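Local structure of acyl-[acyl-carrier-protein]--UDP-N-acetylglucosamine O-acyltransferase (1J2Z) at residues K215-P220 with E243-I248. The protein catalyses transfer of a (3R)-hydroxyacyl chain from acyl-carrier protein to UDP-N-acetylglucosamine, the first step of lipid A biosynthesis. Residues are numbered along the deposited sequence; the frame is centred on the assembly and turned at random.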
loop_
_atom_site.group_PDB
_atom_site.type_symbol
_atom_site.label_atom_id
_atom_site.label_comp_id
_atom_site.label_asym_id
_atom_site.label_seq_id
_atom_site.Cartn_x
_atom_site.Cartn_y
_atom_site.Cartn_z
ATOM N N LYS A 215 -25.401 23.374 9.979
ATOM C CA LYS A 215 -26.765 22.926 9.739
ATOM C C LYS A 215 -27.459 23.883 8.774
ATOM O O LYS A 215 -28.189 23.459 7.879
ATOM C CB LYS A 215 -27.523 22.829 11.067
ATOM C CG LYS A 215 -26.996 21.698 11.946
ATOM C CD LYS A 215 -27.568 21.695 13.357
ATOM C CE LYS A 215 -26.932 20.570 14.182
ATOM N NZ LYS A 215 -27.344 20.571 15.613
ATOM N N ARG A 216 -27.206 25.175 8.939
ATOM C CA ARG A 216 -27.806 26.175 8.064
ATOM C C ARG A 216 -27.106 26.198 6.710
ATOM O O ARG A 216 -27.752 26.349 5.671
ATOM C CB ARG A 216 -27.740 27.558 8.718
ATOM C CG ARG A 216 -28.683 27.697 9.903
ATOM C CD ARG A 216 -28.634 29.081 10.526
ATOM N NE ARG A 216 -27.414 29.304 11.297
ATOM C CZ ARG A 216 -26.493 30.202 10.975
ATOM N NH1 ARG A 216 -26.662 30.953 9.897
ATOM N NH2 ARG A 216 -25.411 30.355 11.731
ATOM N N LEU A 217 -25.787 26.028 6.722
ATOM C CA LEU A 217 -25.013 26.030 5.487
ATOM C C LEU A 217 -25.398 24.895 4.554
ATOM O O LEU A 217 -25.469 25.081 3.333
ATOM C CB LEU A 217 -23.515 25.929 5.786
ATOM C CG LEU A 217 -22.800 27.213 6.204
ATOM C CD1 LEU A 217 -21.347 26.900 6.535
ATOM C CD2 LEU A 217 -22.894 28.240 5.078
ATOM N N PHE A 218 -25.649 23.722 5.124
ATOM C CA PHE A 218 -25.987 22.567 4.313
ATOM C C PHE A 218 -27.461 22.310 4.051
ATOM O O PHE A 218 -27.856 21.174 3.780
ATOM C CB PHE A 218 -25.329 21.313 4.893
ATOM C CG PHE A 218 -23.844 21.265 4.679
ATOM C CD1 PHE A 218 -22.966 21.512 5.727
ATOM C CD2 PHE A 218 -23.323 20.993 3.417
ATOM C CE1 PHE A 218 -21.592 21.491 5.523
ATOM C CE2 PHE A 218 -21.948 20.969 3.203
ATOM C CZ PHE A 218 -21.082 21.219 4.260
ATOM N N ARG A 219 -28.279 23.354 4.131
ATOM C CA ARG A 219 -29.697 23.196 3.831
ATOM C C ARG A 219 -29.750 23.002 2.319
ATOM O O ARG A 219 -28.941 23.567 1.582
ATOM C CB ARG A 219 -30.486 24.438 4.251
ATOM C CG ARG A 219 -30.779 24.474 5.738
ATOM C CD ARG A 219 -31.325 25.816 6.186
ATOM N NE ARG A 219 -31.610 25.824 7.620
ATOM C CZ ARG A 219 -31.867 26.919 8.328
ATOM N NH1 ARG A 219 -31.876 28.106 7.734
ATOM N NH2 ARG A 219 -32.110 26.828 9.630
ATOM N N PRO A 220 -30.699 22.194 1.835
ATOM C CA PRO A 220 -30.829 21.929 0.401
ATOM C C PRO A 220 -31.150 23.086 -0.546
ATOM O O PRO A 220 -30.520 23.219 -1.594
ATOM C CB PRO A 220 -31.898 20.838 0.354
ATOM C CG PRO A 220 -32.757 21.167 1.534
ATOM C CD PRO A 220 -31.732 21.471 2.600
ATOM N N GLU A 243 -13.601 31.765 8.834
ATOM C CA GLU A 243 -12.754 30.613 8.554
ATOM C C GLU A 243 -13.461 29.568 7.698
ATOM O O GLU A 243 -12.907 29.067 6.724
ATOM C CB GLU A 243 -12.318 29.977 9.871
ATOM C CG GLU A 243 -11.315 28.861 9.726
ATOM C CD GLU A 243 -10.868 28.324 11.069
ATOM O OE1 GLU A 243 -9.946 27.478 11.091
ATOM O OE2 GLU A 243 -11.442 28.745 12.100
ATOM N N ILE A 244 -14.696 29.252 8.070
ATOM C CA ILE A 244 -15.482 28.247 7.366
ATOM C C ILE A 244 -16.035 28.700 6.017
ATOM O O ILE A 244 -15.856 28.020 5.007
ATOM C CB ILE A 244 -16.643 27.766 8.259
ATOM C CG1 ILE A 244 -16.069 27.061 9.489
ATOM C CG2 ILE A 244 -17.568 26.842 7.482
ATOM C CD1 ILE A 244 -17.092 26.647 10.514
ATOM N N CYS A 245 -16.697 29.850 5.998
ATOM C CA CYS A 245 -17.290 30.350 4.766
ATOM C C CYS A 245 -16.299 30.790 3.695
ATOM O O CYS A 245 -16.529 30.563 2.505
ATOM C CB CYS A 245 -18.266 31.480 5.090
ATOM S SG CYS A 245 -19.613 30.917 6.144
ATOM N N SER A 246 -15.198 31.418 4.093
ATOM C CA SER A 246 -14.220 31.847 3.095
ATOM C C SER A 246 -13.584 30.605 2.477
ATOM O O SER A 246 -13.234 30.596 1.295
ATOM C CB SER A 246 -13.142 32.731 3.730
ATOM O OG SER A 246 -12.334 31.986 4.617
ATOM N N PHE A 247 -13.436 29.552 3.279
ATOM C CA PHE A 247 -12.863 28.300 2.781
ATOM C C PHE A 247 -13.773 27.764 1.679
ATOM O O PHE A 247 -13.319 27.417 0.585
ATOM C CB PHE A 247 -12.776 27.260 3.904
ATOM C CG PHE A 247 -12.249 25.923 3.450
ATOM C CD1 PHE A 247 -10.891 25.735 3.226
ATOM C CD2 PHE A 247 -13.121 24.862 3.210
ATOM C CE1 PHE A 247 -10.403 24.513 2.770
ATOM C CE2 PHE A 247 -12.644 23.632 2.751
ATOM C CZ PHE A 247 -11.283 23.458 2.531
ATOM N N ILE A 248 -15.064 27.711 1.983
ATOM C CA ILE A 248 -16.074 27.225 1.054
ATOM C C ILE A 248 -16.115 28.000 -0.258
ATOM O O ILE A 248 -16.125 27.404 -1.333
ATOM C CB ILE A 248 -17.475 27.267 1.708
ATOM C CG1 ILE A 248 -17.556 26.212 2.811
ATOM C CG2 ILE A 248 -18.557 27.043 0.662
ATOM C CD1 ILE A 248 -18.830 26.282 3.648
#
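Leu217 reaches across to Ile244, Cys245 and Ile248 in the helical C-terminal domain that follows the left-handed beta-helix of LpxA. It sits at the end of helix 204-217 and faces one side of helix 239-250; its CA is 8.9 Å from the CA of Cys245. CB points toward helix 239-250 but stays too far back to touch it. With chi1 at -80°, CG lies beside the backbone N and anti to the carbonyl carbon, which carries the fork out toward helix 239-250. CG is only the fork, and the touching is left to its two methyls. CD2 goes to Cys245, 4.4 Å from SG, a looser apolar approach. CD1 goes on between two isoleucines one helical turn apart. The leucine side chain slants across that of Ile244, bringing CD1 3.9 Å from CG2 of Ile244, and meets Ile248 tip to tip. Helix 224-234 closes in on the same cluster: Ser227 touches Leu217, Leu232 touches Cys245 and Leu224 touches Ile248, making this a buried three-helix junction. At the far end of the leucine, Ile244 CG2 and Ile248 CD1 are 4.1 Å apart, and Leu217 CD1 completes a nearly equilateral triangle with them, 3.9 Å from Ile248 CD1.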